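Long-range contact in putative glycerophosphodiester phosphodiesterase (Galdieria sulphuraria, PDB 2O55), which is a putative member of the glycerophosphodiester phosphodiesterase family, built on a TIM-barrel fold: residues A[44-56]-A[71-83]. Sequence-based numbering, arbitrary orientation.
With SO4 (sulfate ion), chain B.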
# COMPACT_ATOMS: atom_id res chain seq x y z
N LEU A 44 -6.07 3.84 -0.07
CA LEU A 44 -6.93 4.86 -0.71
C LEU A 44 -8.41 4.53 -0.62
O LEU A 44 -8.82 3.44 -1.04
CB LEU A 44 -6.59 5.02 -2.20
CG LEU A 44 -5.15 5.18 -2.64
CD1 LEU A 44 -5.14 5.47 -4.12
CD2 LEU A 44 -4.44 6.28 -1.85
N ARG A 45 -9.20 5.46 -0.09
CA ARG A 45 -10.66 5.39 -0.18
C ARG A 45 -11.19 6.76 -0.58
O ARG A 45 -10.50 7.78 -0.42
CB ARG A 45 -11.31 4.92 1.13
CG ARG A 45 -10.60 3.77 1.85
CD ARG A 45 -11.31 3.33 3.11
NE ARG A 45 -12.14 2.17 2.84
CZ ARG A 45 -11.86 0.93 3.23
NH1 ARG A 45 -10.78 0.68 3.95
NH2 ARG A 45 -12.68 -0.07 2.92
N VAL A 46 -12.42 6.78 -1.08
CA VAL A 46 -13.05 8.03 -1.54
C VAL A 46 -14.18 8.46 -0.61
O VAL A 46 -15.08 7.67 -0.32
CB VAL A 46 -13.60 7.87 -2.98
CG1 VAL A 46 -14.59 9.01 -3.33
CG2 VAL A 46 -12.45 7.79 -3.98
N CYS A 47 -14.11 9.71 -0.15
CA CYS A 47 -15.11 10.27 0.78
C CYS A 47 -16.27 10.94 0.06
O CYS A 47 -16.21 11.17 -1.14
CB CYS A 47 -14.45 11.28 1.70
SG CYS A 47 -13.88 12.77 0.85
N LYS A 48 -17.31 11.27 0.82
CA LYS A 48 -18.58 11.74 0.27
C LYS A 48 -18.44 12.81 -0.83
O LYS A 48 -19.12 12.71 -1.86
CB LYS A 48 -19.52 12.23 1.39
CG LYS A 48 -21.00 12.50 1.00
CD LYS A 48 -21.74 11.25 0.46
CE LYS A 48 -23.27 11.38 0.58
NZ LYS A 48 -23.83 10.65 1.76
N THR A 49 -17.55 13.78 -0.62
CA THR A 49 -17.46 14.96 -1.50
C THR A 49 -16.55 14.79 -2.73
O THR A 49 -16.28 15.75 -3.45
CB THR A 49 -17.11 16.28 -0.72
OG1 THR A 49 -16.29 15.97 0.42
CG2 THR A 49 -18.40 17.01 -0.26
N GLY A 50 -16.07 13.57 -2.94
CA GLY A 50 -15.27 13.24 -4.12
C GLY A 50 -13.80 12.88 -3.92
O GLY A 50 -13.25 12.07 -4.67
N GLU A 51 -13.14 13.48 -2.94
CA GLU A 51 -11.69 13.42 -2.86
C GLU A 51 -11.16 12.13 -2.25
O GLU A 51 -11.87 11.43 -1.51
CB GLU A 51 -11.09 14.68 -2.21
CG GLU A 51 -11.82 15.20 -1.00
CD GLU A 51 -13.12 15.98 -1.32
OE1 GLU A 51 -13.05 17.14 -1.79
OE2 GLU A 51 -14.22 15.44 -1.07
N ILE A 52 -9.92 11.82 -2.61
CA ILE A 52 -9.24 10.58 -2.21
C ILE A 52 -8.51 10.76 -0.87
O ILE A 52 -7.61 11.59 -0.73
CB ILE A 52 -8.31 10.05 -3.33
CG1 ILE A 52 -9.15 9.57 -4.52
CG2 ILE A 52 -7.48 8.88 -2.84
CD1 ILE A 52 -8.62 9.94 -5.86
N VAL A 53 -8.91 9.96 0.09
CA VAL A 53 -8.46 10.07 1.47
C VAL A 53 -7.61 8.84 1.85
O VAL A 53 -7.65 7.83 1.14
CB VAL A 53 -9.73 10.26 2.33
CG1 VAL A 53 -9.71 9.44 3.61
CG2 VAL A 53 -9.98 11.73 2.58
N LEU A 54 -6.85 8.91 2.93
CA LEU A 54 -5.99 7.78 3.33
C LEU A 54 -6.47 7.19 4.65
O LEU A 54 -6.38 7.87 5.70
CB LEU A 54 -4.53 8.24 3.48
CG LEU A 54 -3.89 9.05 2.34
CD1 LEU A 54 -2.55 9.60 2.75
CD2 LEU A 54 -3.73 8.20 1.11
N PHE A 55 -6.98 5.96 4.58
CA PHE A 55 -7.61 5.28 5.75
C PHE A 55 -7.99 3.80 5.50
O PHE A 55 -8.77 3.50 4.58
CB PHE A 55 -8.85 6.06 6.21
CG PHE A 55 -9.48 5.53 7.47
CD1 PHE A 55 -10.54 4.64 7.41
CD2 PHE A 55 -9.02 5.95 8.71
CE1 PHE A 55 -11.15 4.15 8.58
CE2 PHE A 55 -9.62 5.47 9.88
CZ PHE A 55 -10.68 4.56 9.81
N HIS A 56 -7.48 2.90 6.33
CA HIS A 56 -7.80 1.48 6.21
C HIS A 56 -9.15 1.21 6.84
O HIS A 56 -10.13 0.95 6.13
CB HIS A 56 -6.72 0.63 6.87
CG HIS A 56 -6.82 -0.83 6.55
ND1 HIS A 56 -7.71 -1.67 7.19
CD2 HIS A 56 -6.14 -1.60 5.67
CE1 HIS A 56 -7.57 -2.90 6.71
NE2 HIS A 56 -6.62 -2.88 5.80
N SER A 71 -19.65 4.69 10.96
CA SER A 71 -19.63 5.27 9.61
C SER A 71 -18.55 4.73 8.65
O SER A 71 -17.46 4.35 9.08
CB SER A 71 -19.57 6.80 9.72
OG SER A 71 -20.69 7.29 10.44
N ARG A 72 -18.87 4.68 7.35
CA ARG A 72 -17.85 4.39 6.33
C ARG A 72 -17.35 5.72 5.75
O ARG A 72 -18.01 6.75 5.93
CB ARG A 72 -18.35 3.37 5.26
CG ARG A 72 -19.47 3.84 4.30
CD ARG A 72 -20.21 2.69 3.60
NE ARG A 72 -21.28 2.10 4.42
CZ ARG A 72 -22.59 2.35 4.30
NH1 ARG A 72 -23.04 3.19 3.38
NH2 ARG A 72 -23.46 1.75 5.11
N ILE A 73 -16.19 5.72 5.08
CA ILE A 73 -15.61 6.97 4.55
C ILE A 73 -16.49 7.63 3.50
O ILE A 73 -16.66 8.85 3.50
CB ILE A 73 -14.18 6.77 4.02
CG1 ILE A 73 -13.19 6.92 5.16
CG2 ILE A 73 -13.81 7.78 2.94
CD1 ILE A 73 -13.08 5.69 6.00
N GLY A 74 -17.07 6.81 2.61
CA GLY A 74 -17.98 7.27 1.57
C GLY A 74 -19.17 8.04 2.11
O GLY A 74 -19.94 8.61 1.35
N ASP A 75 -19.31 8.05 3.43
CA ASP A 75 -20.39 8.76 4.10
C ASP A 75 -20.04 10.22 4.42
O ASP A 75 -20.95 11.04 4.61
CB ASP A 75 -20.76 8.10 5.44
CG ASP A 75 -21.32 6.69 5.28
OD1 ASP A 75 -22.01 6.42 4.28
OD2 ASP A 75 -21.07 5.87 6.18
N LEU A 76 -18.75 10.54 4.48
CA LEU A 76 -18.33 11.80 5.10
C LEU A 76 -17.64 12.78 4.15
O LEU A 76 -16.91 12.37 3.24
CB LEU A 76 -17.45 11.54 6.33
CG LEU A 76 -17.93 10.59 7.44
CD1 LEU A 76 -16.88 10.40 8.52
CD2 LEU A 76 -19.25 11.06 8.04
N SER A 77 -17.90 14.07 4.38
CA SER A 77 -17.23 15.13 3.64
C SER A 77 -15.75 15.13 4.01
O SER A 77 -15.35 14.52 5.01
CB SER A 77 -17.83 16.50 3.99
OG SER A 77 -17.17 17.09 5.10
N LEU A 78 -14.96 15.83 3.21
CA LEU A 78 -13.54 16.01 3.51
C LEU A 78 -13.30 16.75 4.83
O LEU A 78 -12.43 16.36 5.63
CB LEU A 78 -12.81 16.72 2.35
CG LEU A 78 -11.28 16.85 2.48
CD1 LEU A 78 -10.63 15.48 2.59
CD2 LEU A 78 -10.66 17.69 1.35
N GLU A 79 -14.08 17.80 5.08
CA GLU A 79 -13.88 18.65 6.24
C GLU A 79 -14.14 17.90 7.55
O GLU A 79 -13.29 17.92 8.45
CB GLU A 79 -14.75 19.89 6.13
CG GLU A 79 -14.28 21.05 6.99
CD GLU A 79 -15.42 21.99 7.35
OE1 GLU A 79 -15.15 23.05 7.97
OE2 GLU A 79 -16.59 21.68 7.02
N GLU A 80 -15.28 17.22 7.65
CA GLU A 80 -15.60 16.40 8.82
C GLU A 80 -14.53 15.36 9.11
O GLU A 80 -14.23 15.07 10.27
CB GLU A 80 -16.91 15.66 8.63
CG GLU A 80 -18.09 16.52 8.30
CD GLU A 80 -19.23 15.71 7.75
OE1 GLU A 80 -19.00 14.94 6.79
OE2 GLU A 80 -20.35 15.82 8.28
N LEU A 81 -13.98 14.78 8.04
CA LEU A 81 -12.89 13.81 8.14
C LEU A 81 -11.60 14.45 8.67
O LEU A 81 -10.86 13.84 9.47
CB LEU A 81 -12.60 13.15 6.79
CG LEU A 81 -13.51 12.03 6.31
CD1 LEU A 81 -13.04 11.57 4.95
CD2 LEU A 81 -13.52 10.87 7.30
N LYS A 82 -11.33 15.67 8.20
CA LYS A 82 -10.19 16.43 8.70
C LYS A 82 -10.54 17.12 10.02
O LYS A 82 -9.90 18.09 10.41
CB LYS A 82 -9.66 17.41 7.65
CG LYS A 82 -8.65 16.81 6.66
CD LYS A 82 -7.64 17.85 6.15
CE LYS A 82 -8.20 18.78 5.06
NZ LYS A 82 -7.27 19.90 4.73
N ARG A 83 -11.56 16.61 10.70
CA ARG A 83 -11.86 17.00 12.08
C ARG A 83 -12.04 15.73 12.94
O ARG A 83 -12.92 15.66 13.79
CB ARG A 83 -13.08 17.94 12.16
CG ARG A 83 -12.89 19.30 11.44
CD ARG A 83 -13.92 20.38 11.82
NE ARG A 83 -15.26 19.85 12.12
CZ ARG A 83 -16.19 19.55 11.22
NH1 ARG A 83 -15.95 19.72 9.92
NH2 ARG A 83 -17.36 19.06 11.61
S SO4 B . -4.07 -5.63 5.94
O1 SO4 B . -3.49 -6.92 5.62
O2 SO4 B . -4.92 -5.83 7.10
O3 SO4 B . -3.02 -4.72 6.36
O4 SO4 B . -4.78 -5.02 4.82
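Val53 and Cys47 meet Ile73, Leu78 and Leu81 in the apolar centre where a beta hairpin, strands 39-46 and 52-54 of this TIM-barrel protein, is covered by the short helix 78-81 and the 3-10 segment before it. The hairpin projects from the barrel, its second strand running antiparallel to the extended end of a barrel strand. CG2 of Val53 meets both leucines, lying 3.8 Å from Leu78 CD1 and 3.9 Å from Leu81 CD1. That same Leu81 methyl reaches Cys47 CB. Ile73 packs farther along the strands: its CG2, anti to the backbone N, rests against Cys47 CB at 3.8 Å, while its CD1 lies 4.1 Å from Arg45 CD, the two side chains crossing at about a right angle.

Outward from the apolar centre, Leu78 also crosses the aliphatic part of Glu51 at an oblique angle, with Glu51 CG 3.6 Å from Leu78 CD2. The backbones come together at the type I turn Cys47-Gly50, where Lys48 N donates to Leu76 O (2.7 Å). At the polar edge, Ser77 N-caps the helix and forms a capping box with Glu80, Ser77 N donating to Glu80 OE1 and Glu80 N to Ser77 OG. The amide after Ser77, Leu78 N, donates to Thr49 OG1 of the hairpin turn (3.1 Å, 148° at the hydrogen), and this hydroxyl in turn donates to Glu51 OE2 at 2.6 Å, meeting the carboxylate from above its plane.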